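Local coordinates for protein chinitase A (Streptomyces coelicolor, PDB 3EBV) that probably hydrolyses internal glycosidic bonds of chitin with its family 18 glycosyl hydrolase domain, the part of the longer protein held in this chain, at residues Ala132-Ser137 and Lys170-Val175; Asn122-Thr127 and Gly160-Thr165; Gly45-Asn50 and Asn102-Val107; Asp114-Asp119 and Met144-Ala149. All blocks are in the same frame, centred on the assembly; numbering follows the deposited sequence.

From the N terminus, interaction 3 closes first: Gly45-Asn50, with its short strand 47-48, meets helix 94-111, and this loop is complete before any other contact opens. The remaining three open one after another and close in the same order, so they cross and none nests. Interaction 4 pairs strand 115-120 with strand 145-148, helix 126-140 lying between them in the chain. Interaction 2 joins the start of that helix to the start of helix 161-168, and interaction 1 ties it further along to the loop before strand 175-179. Leu133 touches Thr165 between two helices, while Tyr162 and Thr165 touch Met148, and Val104 touches Val116, setting helices on barrel strands.

Interaction 1: Ala132-Ser137 and Lys170-Val175; sequences ALRALS and KDILTV
Ser137, on helix 126-140, and Ile172, in the loop leading into strand 175-179, bring the two backbones nearest each other, yet their CA atoms stay 7.7 Å apart and the side chains do most of the touching. Arg134 meets Asp171 end-on in a salt bridge with two prongs. NH1 of Arg134 donates to OD2 of Asp171 over 2.9 Å, and NH2 of Arg134 donates to OD1 of Asp171 over 2.7 Å. Both bonds are close to straight, and the guanidinium and carboxylate planes are only 21° apart. OD1 uses its syn lone pair, while OD2 is met on the syn side somewhat out of the carboxylate plane. Two torsions set this up: Arg134 bends once, at chi2 (-59°), then runs out extended, and Asp171 holds CG between its backbone N and carbonyl carbon (chi1 54°), turning the carboxylate toward the helix. NH2 of Arg134 also bonds the carbonyl O of Asn168, so the guanidinium is pinned against rotation.

Beside the ion pair, Ile172 spreads its branches over the helix. Its CG2 lies 3.7 Å from OG of Ser137 and approaches the guanidinium obliquely, 3.8 Å from NH1 of Arg134. The other branch ends with CD1 of Ile172 3.7 Å from CB of Ser137.

Inward of this surface contact, Leu133 and Ile172 both pack on Leu146 of strand 145-148, and Leu133 also reaches Ile118 of strand 115-120. Ala132, Ala135 and Leu136 turn to helix 94-111, while Val175 bonds to the backbone of strand 145-148.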
loop_
_atom_site.group_PDB
_atom_site.type_symbol
_atom_site.label_atom_id
_atom_site.label_comp_id
_atom_site.label_asym_id
_atom_site.label_seq_id
_atom_site.Cartn_x
_atom_site.Cartn_y
_atom_site.Cartn_z
ATOM N N ALA A 132 -11.048 -15.373 -2.005
ATOM C CA ALA A 132 -10.102 -15.429 -0.866
ATOM C C ALA A 132 -10.352 -14.297 0.131
ATOM O O ALA A 132 -10.372 -14.487 1.355
ATOM C CB ALA A 132 -8.665 -15.409 -1.358
ATOM N N LEU A 133 -10.536 -13.090 -0.402
ATOM C CA LEU A 133 -10.732 -11.944 0.472
ATOM C C LEU A 133 -12.074 -12.007 1.248
ATOM O O LEU A 133 -12.153 -11.547 2.394
ATOM C CB LEU A 133 -10.601 -10.599 -0.303
ATOM C CG LEU A 133 -9.160 -10.324 -0.759
ATOM C CD1 LEU A 133 -9.185 -9.068 -1.669
ATOM C CD2 LEU A 133 -8.191 -10.134 0.406
ATOM N N ARG A 134 -13.123 -12.528 0.595
ATOM C CA ARG A 134 -14.390 -12.707 1.332
ATOM C C ARG A 134 -14.248 -13.758 2.431
ATOM O O ARG A 134 -14.783 -13.568 3.518
ATOM C CB ARG A 134 -15.515 -13.090 0.357
ATOM C CG ARG A 134 -15.938 -11.926 -0.585
ATOM C CD ARG A 134 -16.409 -10.737 0.163
ATOM N NE ARG A 134 -16.865 -9.683 -0.755
ATOM C CZ ARG A 134 -17.323 -8.483 -0.381
ATOM N NH1 ARG A 134 -17.343 -8.120 0.906
ATOM N NH2 ARG A 134 -17.721 -7.598 -1.312
ATOM N N ALA A 135 -13.516 -14.826 2.130
ATOM C CA ALA A 135 -13.266 -15.862 3.180
ATOM C C ALA A 135 -12.496 -15.261 4.364
ATOM O O ALA A 135 -12.806 -15.487 5.544
ATOM C CB ALA A 135 -12.528 -17.034 2.586
ATOM N N LEU A 136 -11.481 -14.450 4.050
ATOM C CA LEU A 136 -10.672 -13.791 5.083
ATOM C C LEU A 136 -11.502 -12.802 5.874
ATOM O O LEU A 136 -11.445 -12.758 7.106
ATOM C CB LEU A 136 -9.481 -13.070 4.433
ATOM C CG LEU A 136 -8.516 -12.356 5.376
ATOM C CD1 LEU A 136 -7.947 -13.241 6.508
ATOM C CD2 LEU A 136 -7.348 -11.705 4.562
ATOM N N SER A 137 -12.290 -11.966 5.181
ATOM C CA SER A 137 -13.165 -11.016 5.843
ATOM C C SER A 137 -14.168 -11.699 6.817
ATOM O O SER A 137 -14.465 -11.160 7.884
ATOM C CB SER A 137 -13.933 -10.191 4.767
ATOM O OG SER A 137 -14.828 -9.243 5.315
ATOM N N LYS A 170 -15.345 -3.677 -2.689
ATOM C CA LYS A 170 -15.333 -2.270 -2.310
ATOM C C LYS A 170 -15.828 -2.001 -0.896
ATOM O O LYS A 170 -15.322 -1.135 -0.188
ATOM C CB LYS A 170 -16.151 -1.466 -3.333
ATOM C CG LYS A 170 -16.215 -0.000 -3.026
ATOM C CD LYS A 170 -16.993 0.766 -4.078
ATOM C CE LYS A 170 -16.862 2.284 -3.832
ATOM N NZ LYS A 170 -17.882 3.068 -4.655
ATOM N N ASP A 171 -16.845 -2.764 -0.472
ATOM C CA ASP A 171 -17.426 -2.533 0.863
ATOM C C ASP A 171 -16.516 -2.964 2.033
ATOM O O ASP A 171 -16.813 -2.607 3.184
ATOM C CB ASP A 171 -18.744 -3.295 0.955
ATOM C CG ASP A 171 -18.555 -4.751 0.603
ATOM O OD1 ASP A 171 -18.309 -5.049 -0.582
ATOM O OD2 ASP A 171 -18.606 -5.593 1.489
ATOM N N ILE A 172 -15.413 -3.674 1.749
ATOM C CA ILE A 172 -14.459 -4.060 2.808
ATOM C C ILE A 172 -13.042 -3.511 2.559
ATOM O O ILE A 172 -12.108 -3.799 3.322
ATOM C CB ILE A 172 -14.367 -5.597 3.012
ATOM C CG1 ILE A 172 -14.035 -6.334 1.726
ATOM C CG2 ILE A 172 -15.694 -6.114 3.630
ATOM C CD1 ILE A 172 -13.629 -7.817 1.960
ATOM N N LEU A 173 -12.892 -2.719 1.484
ATOM C CA LEU A 173 -11.599 -2.198 1.056
ATOM C C LEU A 173 -11.281 -0.884 1.776
ATOM O O LEU A 173 -12.096 0.074 1.747
ATOM C CB LEU A 173 -11.669 -1.953 -0.440
ATOM C CG LEU A 173 -10.491 -1.246 -1.077
ATOM C CD1 LEU A 173 -9.211 -2.120 -1.085
ATOM C CD2 LEU A 173 -10.924 -0.929 -2.547
ATOM N N THR A 174 -10.092 -0.807 2.391
ATOM C CA THR A 174 -9.651 0.440 3.021
ATOM C C THR A 174 -9.093 1.424 1.971
ATOM O O THR A 174 -9.670 2.506 1.763
ATOM C CB THR A 174 -8.593 0.175 4.106
ATOM O OG1 THR A 174 -9.120 -0.845 5.004
ATOM C CG2 THR A 174 -8.291 1.447 4.872
ATOM N N VAL A 175 -8.004 1.015 1.295
ATOM C CA VAL A 175 -7.401 1.925 0.312
ATOM C C VAL A 175 -6.557 1.160 -0.674
ATOM O O VAL A 175 -5.896 0.162 -0.334
ATOM C CB VAL A 175 -6.573 3.046 1.014
ATOM C CG1 VAL A 175 -5.462 2.472 1.914
ATOM C CG2 VAL A 175 -5.989 4.025 0.020
#

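Interaction 2: Asn122-Thr127 and Gly160-Thr165; sequences NGLNPT and GGYFQT
Leu124 reaches the Tyr162 ring with CG held anti to the backbone N (chi1 -163°), while the ring itself swings back toward the leucine from a CB that points the other way. Leu124 CG sits over one ring face, 3.9 Å from the centroid of Tyr162 and 19° off the normal, displaced toward the rim: a CH-pi contact, with the two side chains crossing at about a right angle. The branches then part. CD2 stays over the CZ side of the ring, whereas CD1 goes to Thr165, 3.2 Å from its OG1.

That hydroxyl is already engaged: OG1 of Thr165 donates to the carbonyl O of Gly161 over 2.8 Å. Thr165 N reaches the same oxygen from the opposite face of its carbonyl plane, so this oxygen accepts two hydrogen bonds, in the first turn of the helix. Pro126 lies across the same turn, with CB 3.4 Å from OG1 of Thr165 and 4.0 Å from CB of Gln164. At the far end of the ring, OH of Tyr162 bonds the carbonyl O of Leu120, which fixes the phenol against the end of strand 115-120.

Asn125 is the N-cap of helix 126-140: its OD1 accepts from Tyr128 N and, weakly, from Thr127 N. Gly160 takes the N-cap position of helix 161-168. Two neighbouring outer helices thus begin side by side, beyond the C-terminal ends of strands 115-120 and 145-148, the second after a longer loop, as expected of consecutive beta-alpha units in a TIM barrel.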
loop_
_atom_site.group_PDB
_atom_site.type_symbol
_atom_site.label_atom_id
_atom_site.label_comp_id
_atom_site.label_asym_id
_atom_site.label_seq_id
_atom_site.Cartn_x
_atom_site.Cartn_y
_atom_site.Cartn_z
ATOM N N ASN A 122 3.101 -11.029 -9.310
ATOM C CA ASN A 122 3.288 -12.170 -10.217
ATOM C C ASN A 122 1.956 -12.632 -10.784
ATOM O O ASN A 122 1.815 -13.786 -11.229
ATOM C CB ASN A 122 4.010 -13.330 -9.505
ATOM C CG ASN A 122 3.252 -13.833 -8.278
ATOM O OD1 ASN A 122 2.600 -13.052 -7.573
ATOM N ND2 ASN A 122 3.386 -15.133 -7.974
ATOM N N GLY A 123 0.969 -11.731 -10.753
ATOM C CA GLY A 123 -0.370 -12.019 -11.286
ATOM C C GLY A 123 -1.435 -11.823 -10.212
ATOM O O GLY A 123 -1.178 -12.010 -9.004
ATOM N N LEU A 124 -2.639 -11.461 -10.647
ATOM C CA LEU A 124 -3.768 -11.297 -9.731
ATOM C C LEU A 124 -5.019 -11.806 -10.468
ATOM O O LEU A 124 -5.420 -11.243 -11.491
ATOM C CB LEU A 124 -3.897 -9.832 -9.315
ATOM C CG LEU A 124 -4.716 -9.435 -8.082
ATOM C CD1 LEU A 124 -6.194 -9.785 -8.268
ATOM C CD2 LEU A 124 -4.102 -9.945 -6.765
ATOM N N ASN A 125 -5.625 -12.864 -9.928
ATOM C CA ASN A 125 -6.803 -13.475 -10.575
ATOM C C ASN A 125 -8.042 -13.000 -9.796
ATOM O O ASN A 125 -8.206 -13.356 -8.610
ATOM C CB ASN A 125 -6.670 -15.005 -10.473
ATOM C CG ASN A 125 -7.809 -15.727 -11.145
ATOM O OD1 ASN A 125 -8.973 -15.386 -10.907
ATOM N ND2 ASN A 125 -7.493 -16.669 -12.016
ATOM N N PRO A 126 -8.884 -12.142 -10.410
ATOM C CA PRO A 126 -9.993 -11.574 -9.631
ATOM C C PRO A 126 -11.045 -12.602 -9.191
ATOM O O PRO A 126 -11.688 -12.405 -8.152
ATOM C CB PRO A 126 -10.635 -10.534 -10.572
ATOM C CG PRO A 126 -10.085 -10.844 -11.907
ATOM C CD PRO A 126 -8.784 -11.597 -11.769
ATOM N N THR A 127 -11.182 -13.690 -9.960
ATOM C CA THR A 127 -12.177 -14.700 -9.573
ATOM C C THR A 127 -11.750 -15.260 -8.216
ATOM O O THR A 127 -12.592 -15.354 -7.305
ATOM C CB THR A 127 -12.287 -15.788 -10.642
ATOM O OG1 THR A 127 -12.864 -15.244 -11.831
ATOM C CG2 THR A 127 -13.176 -16.967 -10.157
ATOM N N GLY A 160 -8.709 -4.170 -15.216
ATOM C CA GLY A 160 -7.461 -4.720 -14.660
ATOM C C GLY A 160 -7.800 -5.695 -13.537
ATOM O O GLY A 160 -8.789 -5.491 -12.841
ATOM N N GLY A 161 -6.965 -6.710 -13.327
ATOM C CA GLY A 161 -7.264 -7.714 -12.281
ATOM C C GLY A 161 -7.372 -7.104 -10.898
ATOM O O GLY A 161 -8.336 -7.381 -10.159
ATOM N N TYR A 162 -6.402 -6.267 -10.505
ATOM C CA TYR A 162 -6.535 -5.529 -9.249
ATOM C C TYR A 162 -7.795 -4.651 -9.198
ATOM O O TYR A 162 -8.469 -4.567 -8.182
ATOM C CB TYR A 162 -5.293 -4.640 -8.980
ATOM C CG TYR A 162 -4.178 -5.312 -8.224
ATOM C CD1 TYR A 162 -3.211 -6.060 -8.892
ATOM C CD2 TYR A 162 -4.095 -5.153 -6.846
ATOM C CE1 TYR A 162 -2.139 -6.692 -8.168
ATOM C CE2 TYR A 162 -3.029 -5.733 -6.113
ATOM C CZ TYR A 162 -2.077 -6.503 -6.802
ATOM O OH TYR A 162 -1.088 -7.082 -6.017
ATOM N N PHE A 163 -8.105 -3.959 -10.307
ATOM C CA PHE A 163 -9.195 -3.020 -10.301
ATOM C C PHE A 163 -10.522 -3.799 -10.118
ATOM O O PHE A 163 -11.355 -3.399 -9.297
ATOM C CB PHE A 163 -9.174 -2.170 -11.595
ATOM C CG PHE A 163 -9.785 -0.795 -11.444
ATOM C CD1 PHE A 163 -9.207 0.311 -12.120
ATOM C CD2 PHE A 163 -10.901 -0.569 -10.646
ATOM C CE1 PHE A 163 -9.802 1.616 -11.993
ATOM C CE2 PHE A 163 -11.496 0.733 -10.515
ATOM C CZ PHE A 163 -10.915 1.816 -11.218
ATOM N N GLN A 164 -10.671 -4.896 -10.865
ATOM C CA GLN A 164 -11.908 -5.701 -10.762
ATOM C C GLN A 164 -12.066 -6.225 -9.334
ATOM O O GLN A 164 -13.149 -6.185 -8.775
ATOM C CB GLN A 164 -11.857 -6.876 -11.714
ATOM C CG GLN A 164 -13.183 -7.647 -11.771
ATOM C CD GLN A 164 -14.345 -6.792 -12.175
ATOM O OE1 GLN A 164 -15.216 -6.424 -11.329
ATOM N NE2 GLN A 164 -14.374 -6.433 -13.472
ATOM N N THR A 165 -10.946 -6.682 -8.752
ATOM C CA THR A 165 -10.974 -7.206 -7.379
ATOM C C THR A 165 -11.378 -6.120 -6.414
ATOM O O THR A 165 -12.261 -6.285 -5.558
ATOM C CB THR A 165 -9.634 -7.839 -6.982
ATOM O OG1 THR A 165 -9.285 -8.845 -7.938
ATOM C CG2 THR A 165 -9.701 -8.477 -5.552
#

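Interaction 3: Gly45-Asn50 and Asn102-Val107; sequences GAVTFN and NSVYSV
Val47 and Ser103 join strand 47-48 to helix 94-111, one of the outer helices of the TIM barrel. The short strand pairs antiparallel with strand 32-40, so it is an addition to the parallel barrel, and it runs along the flank of the helix, meeting Ser103, Val104 and Val107.

Val47 and Val104 cross obliquely. Only one methyl of each does the work, CG2 of Val47 against CG2 of Val104 at 3.7 Å, because the chi1 of Val47 (-59°) sets CG2 between its backbone N and carbonyl carbon, on the side of the helix. One turn on, Val107 lays its two methyls along the backbone: CG2 stands 4.1 Å from CA of Thr48, and CG1 touches Phe49 CB at 3.9 Å. The Phe49 ring does not follow its CB to this helix segment; it turns off to meet Tyr111 edge-to-face and to pack on Val35 and Ile80 of the barrel strands. Val104, for its part, also packs on Leu136 of helix 126-140.

The polar link lies at the other end. Ser103 OG bonds the carbonyl O of Asn99, one turn earlier in its own helix, which probably sets how the hydroxyl is turned. The same oxygen then receives the backbone N-H of Val47, with N to OG of Ser103 at 2.9 Å and an N-H...O angle of 162°.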
loop_
_atom_site.group_PDB
_atom_site.type_symbol
_atom_site.label_atom_id
_atom_site.label_comp_id
_atom_site.label_asym_id
_atom_site.label_seq_id
_atom_site.Cartn_x
_atom_site.Cartn_y
_atom_site.Cartn_z
ATOM N N GLY A 45 -1.247 -20.884 -2.425
ATOM C CA GLY A 45 -2.010 -19.796 -1.804
ATOM C C GLY A 45 -1.633 -19.427 -0.380
ATOM O O GLY A 45 -2.035 -18.386 0.130
ATOM N N ALA A 46 -0.890 -20.319 0.313
ATOM C CA ALA A 46 -0.635 -20.133 1.722
ATOM C C ALA A 46 0.541 -19.189 1.974
ATOM O O ALA A 46 1.475 -19.128 1.181
ATOM C CB ALA A 46 -0.358 -21.516 2.408
ATOM N N VAL A 47 0.505 -18.479 3.086
ATOM C CA VAL A 47 1.647 -17.656 3.456
ATOM C C VAL A 47 2.074 -17.936 4.876
ATOM O O VAL A 47 1.339 -18.549 5.671
ATOM C CB VAL A 47 1.335 -16.134 3.321
ATOM C CG1 VAL A 47 0.929 -15.822 1.869
ATOM C CG2 VAL A 47 0.329 -15.652 4.389
ATOM N N THR A 48 3.264 -17.452 5.207
ATOM C CA THR A 48 3.712 -17.454 6.583
ATOM C C THR A 48 4.546 -16.188 6.797
ATOM O O THR A 48 4.946 -15.514 5.828
ATOM C CB THR A 48 4.535 -18.763 6.905
ATOM O OG1 THR A 48 4.725 -18.870 8.319
ATOM C CG2 THR A 48 5.859 -18.754 6.193
ATOM N N PHE A 49 4.758 -15.846 8.055
ATOM C CA PHE A 49 5.627 -14.735 8.363
ATOM C C PHE A 49 6.736 -15.202 9.300
ATOM O O PHE A 49 6.457 -15.867 10.310
ATOM C CB PHE A 49 4.842 -13.617 9.034
ATOM C CG PHE A 49 5.707 -12.445 9.440
ATOM C CD1 PHE A 49 6.298 -11.631 8.467
ATOM C CD2 PHE A 49 5.955 -12.175 10.783
ATOM C CE1 PHE A 49 7.104 -10.574 8.840
ATOM C CE2 PHE A 49 6.767 -11.109 11.151
ATOM C CZ PHE A 49 7.326 -10.306 10.187
ATOM N N ASN A 50 7.963 -14.832 8.959
ATOM C CA ASN A 50 9.127 -15.181 9.767
ATOM C C ASN A 50 9.933 -13.906 9.997
ATOM O O ASN A 50 10.569 -13.416 9.041
ATOM C CB ASN A 50 9.971 -16.211 9.008
ATOM C CG ASN A 50 9.250 -17.558 8.836
ATOM O OD1 ASN A 50 8.800 -18.156 9.816
ATOM N ND2 ASN A 50 9.141 -18.028 7.598
ATOM N N ASN A 102 -7.052 -18.771 5.233
ATOM C CA ASN A 102 -6.671 -19.456 6.484
ATOM C C ASN A 102 -5.308 -19.009 7.007
ATOM O O ASN A 102 -5.150 -18.721 8.206
ATOM C CB ASN A 102 -6.664 -20.976 6.282
ATOM C CG ASN A 102 -8.074 -21.572 6.254
ATOM O OD1 ASN A 102 -9.020 -20.957 6.721
ATOM N ND2 ASN A 102 -8.197 -22.779 5.700
ATOM N N SER A 103 -4.328 -18.962 6.108
ATOM C CA SER A 103 -2.955 -18.668 6.527
ATOM C C SER A 103 -2.775 -17.194 6.872
ATOM O O SER A 103 -2.115 -16.857 7.839
ATOM C CB SER A 103 -1.948 -19.150 5.502
ATOM O OG SER A 103 -2.132 -18.480 4.261
ATOM N N VAL A 104 -3.362 -16.291 6.071
ATOM C CA VAL A 104 -3.290 -14.888 6.435
ATOM C C VAL A 104 -3.939 -14.615 7.795
ATOM O O VAL A 104 -3.391 -13.871 8.625
ATOM C CB VAL A 104 -3.900 -13.958 5.307
ATOM C CG1 VAL A 104 -4.019 -12.501 5.798
ATOM C CG2 VAL A 104 -3.043 -14.068 4.054
ATOM N N TYR A 105 -5.105 -15.225 8.052
ATOM C CA TYR A 105 -5.762 -14.992 9.329
ATOM C C TYR A 105 -4.918 -15.572 10.499
ATOM O O TYR A 105 -4.814 -14.933 11.532
ATOM C CB TYR A 105 -7.162 -15.591 9.302
ATOM C CG TYR A 105 -7.934 -15.241 10.535
ATOM C CD1 TYR A 105 -8.282 -13.919 10.829
ATOM C CD2 TYR A 105 -8.333 -16.240 11.428
ATOM C CE1 TYR A 105 -9.004 -13.610 11.957
ATOM C CE2 TYR A 105 -9.050 -15.931 12.558
ATOM C CZ TYR A 105 -9.385 -14.636 12.821
ATOM O OH TYR A 105 -10.109 -14.334 13.959
ATOM N N SER A 106 -4.293 -16.721 10.271
ATOM C CA SER A 106 -3.407 -17.334 11.279
ATOM C C SER A 106 -2.254 -16.377 11.590
ATOM O O SER A 106 -1.900 -16.175 12.757
ATOM C CB SER A 106 -2.868 -18.666 10.763
ATOM O OG SER A 106 -2.017 -19.256 11.751
ATOM N N VAL A 107 -1.676 -15.763 10.553
ATOM C CA VAL A 107 -0.563 -14.810 10.757
ATOM C C VAL A 107 -1.043 -13.564 11.490
ATOM O O VAL A 107 -0.384 -13.041 12.416
ATOM C CB VAL A 107 0.085 -14.428 9.393
ATOM C CG1 VAL A 107 1.018 -13.216 9.506
ATOM C CG2 VAL A 107 0.824 -15.629 8.836
#

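Interaction 4: Asp114-Asp119 and Met144-Ala149; sequences DGVDID and MILTMA
Asp114 O accepts from Ile145 N at 3.0 Å and opens a run of five backbone bonds between two parallel strands whose axes lie 4.4 Å apart. Val116 serves both ways: its N donates to Ile145 O, and its O takes Thr147 N, in the carbonyl plane. Ile118 repeats the pattern, N to Thr147 O and O from Ala149 N, the latter over 2.9 Å. Tyr162 OH, held mainly by Leu120 O, adds a weak bond to Ile118 O. Gly115 CA passes close to Ile145 O, a CA-H...O contact of 3.2 Å. Strand 115-120 bonds strand 77-84 along its other edge, at Ile80 and Val82.

The Asp117 carboxylate is well supplied with partners. Thr147 OG1 donates to OD1 of Asp117 across 2.6 Å, meeting it on the anti side and 21° out of the carboxylate plane. OD2 bonds the hydroxyls of Tyr10 and Ser81, so three groups hold Asp117 in its rotation. Asp114 turns its OD2 to Gln72 NE2 and Val78 N, while Ala149 O bonds Gln179 NE2 and Leu146 N bonds Thr174 OG1.

On the opposite face from Asp117 and Thr147, Val116 and Ile118 pack with Leu146 and selenomethionine Met148 against the outer helices. Val116 CG1 lies 3.7 Å from Leu146 CD1, and Met148 CE lies 4.0 Å from Ile118 CG2.

Strand 115-120, helix 126-140 and strand 145-148 make a beta-alpha-beta crossover of the TIM barrel. Asp114, Asp117, Asp119 and the following Glu121 match the DxxDxDxE signature of family 18 chitinases, whose glutamate is the acid catalyst in relatives and probably here.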
loop_
_atom_site.group_PDB
_atom_site.type_symbol
_atom_site.label_atom_id
_atom_site.label_comp_id
_atom_site.label_asym_id
_atom_site.label_seq_id
_atom_site.Cartn_x
_atom_site.Cartn_y
_atom_site.Cartn_z
ATOM N N ASP A 114 -3.641 -5.956 12.115
ATOM C CA ASP A 114 -4.980 -5.437 11.870
ATOM C C ASP A 114 -5.599 -5.863 10.541
ATOM O O ASP A 114 -6.783 -5.594 10.304
ATOM C CB ASP A 114 -4.977 -3.913 11.965
ATOM C CG ASP A 114 -4.549 -3.450 13.325
ATOM O OD1 ASP A 114 -5.335 -3.716 14.283
ATOM O OD2 ASP A 114 -3.438 -2.894 13.463
ATOM N N GLY A 115 -4.815 -6.509 9.683
ATOM C CA GLY A 115 -5.300 -6.831 8.339
ATOM C C GLY A 115 -4.151 -7.122 7.416
ATOM O O GLY A 115 -3.042 -7.501 7.861
ATOM N N VAL A 116 -4.416 -6.925 6.110
ATOM C CA VAL A 116 -3.549 -7.448 5.082
ATOM C C VAL A 116 -3.422 -6.392 3.972
ATOM O O VAL A 116 -4.375 -5.612 3.710
ATOM C CB VAL A 116 -4.090 -8.787 4.478
ATOM C CG1 VAL A 116 -5.478 -8.598 3.791
ATOM C CG2 VAL A 116 -3.073 -9.429 3.550
ATOM N N ASP A 117 -2.242 -6.403 3.325
ATOM C CA ASP A 117 -2.006 -5.595 2.103
ATOM C C ASP A 117 -1.720 -6.558 0.984
ATOM O O ASP A 117 -0.915 -7.494 1.118
ATOM C CB ASP A 117 -0.783 -4.691 2.305
ATOM C CG ASP A 117 -0.335 -3.992 1.002
ATOM O OD1 ASP A 117 -1.169 -3.198 0.449
ATOM O OD2 ASP A 117 0.808 -4.239 0.528
ATOM N N ILE A 118 -2.426 -6.398 -0.134
ATOM C CA ILE A 118 -2.218 -7.259 -1.283
ATOM C C ILE A 118 -1.226 -6.622 -2.231
ATOM O O ILE A 118 -1.546 -5.626 -2.897
ATOM C CB ILE A 118 -3.592 -7.521 -2.020
ATOM C CG1 ILE A 118 -4.679 -8.000 -1.012
ATOM C CG2 ILE A 118 -3.394 -8.440 -3.245
ATOM C CD1 ILE A 118 -4.307 -9.307 -0.278
ATOM N N ASP A 119 -0.052 -7.225 -2.325
ATOM C CA ASP A 119 1.019 -6.723 -3.164
ATOM C C ASP A 119 1.627 -7.861 -4.001
ATOM O O ASP A 119 2.856 -7.910 -4.194
ATOM C CB ASP A 119 2.097 -6.030 -2.306
ATOM C CG ASP A 119 3.156 -5.336 -3.137
ATOM O OD1 ASP A 119 2.932 -5.018 -4.332
ATOM O OD2 ASP A 119 4.254 -5.130 -2.564
HETATM N N MSE A 144 -11.447 -5.187 9.813
HETATM C CA MSE A 144 -10.175 -5.566 9.156
HETATM C C MSE A 144 -9.713 -4.455 8.201
HETATM O O MSE A 144 -10.509 -3.881 7.453
HETATM C CB MSE A 144 -10.297 -6.870 8.379
HETATM C CG MSE A 144 -8.938 -7.386 7.909
HETATM SE SE MSE A 144 -9.049 -8.981 6.867
HETATM C CE MSE A 144 -9.923 -8.221 5.270
ATOM N N ILE A 145 -8.431 -4.134 8.281
ATOM C CA ILE A 145 -7.816 -3.221 7.306
ATOM C C ILE A 145 -7.450 -4.037 6.081
ATOM O O ILE A 145 -6.797 -5.099 6.169
ATOM C CB ILE A 145 -6.553 -2.570 7.896
ATOM C CG1 ILE A 145 -6.895 -1.743 9.152
ATOM C CG2 ILE A 145 -5.800 -1.725 6.819
ATOM C CD1 ILE A 145 -7.849 -0.553 8.933
ATOM N N LEU A 146 -7.835 -3.512 4.895
ATOM C CA LEU A 146 -7.536 -4.217 3.647
ATOM C C LEU A 146 -6.995 -3.159 2.682
ATOM O O LEU A 146 -7.730 -2.222 2.300
ATOM C CB LEU A 146 -8.802 -4.874 3.047
ATOM C CG LEU A 146 -8.607 -5.433 1.618
ATOM C CD1 LEU A 146 -7.496 -6.475 1.498
ATOM C CD2 LEU A 146 -9.996 -6.005 1.197
ATOM N N THR A 147 -5.722 -3.303 2.322
ATOM C CA THR A 147 -5.145 -2.387 1.327
ATOM C C THR A 147 -4.639 -3.196 0.142
ATOM O O THR A 147 -4.440 -4.402 0.235
ATOM C CB THR A 147 -3.975 -1.533 1.958
ATOM O OG1 THR A 147 -2.860 -2.385 2.276
ATOM C CG2 THR A 147 -4.422 -0.822 3.229
HETATM N N MSE A 148 -4.374 -2.514 -0.986
HETATM C CA MSE A 148 -3.796 -3.161 -2.163
HETATM C C MSE A 148 -2.798 -2.190 -2.749
HETATM O O MSE A 148 -3.032 -0.971 -2.667
HETATM C CB MSE A 148 -4.864 -3.466 -3.213
HETATM C CG MSE A 148 -6.049 -4.270 -2.613
HETATM SE SE MSE A 148 -7.367 -4.694 -4.023
HETATM C CE MSE A 148 -6.626 -6.426 -4.550
ATOM N N ALA A 149 -1.732 -2.740 -3.325
ATOM C CA ALA A 149 -0.656 -1.915 -3.907
ATOM C C ALA A 149 -0.394 -2.371 -5.354
ATOM O O ALA A 149 0.680 -2.870 -5.708
ATOM C CB ALA A 149 0.634 -2.024 -3.058
#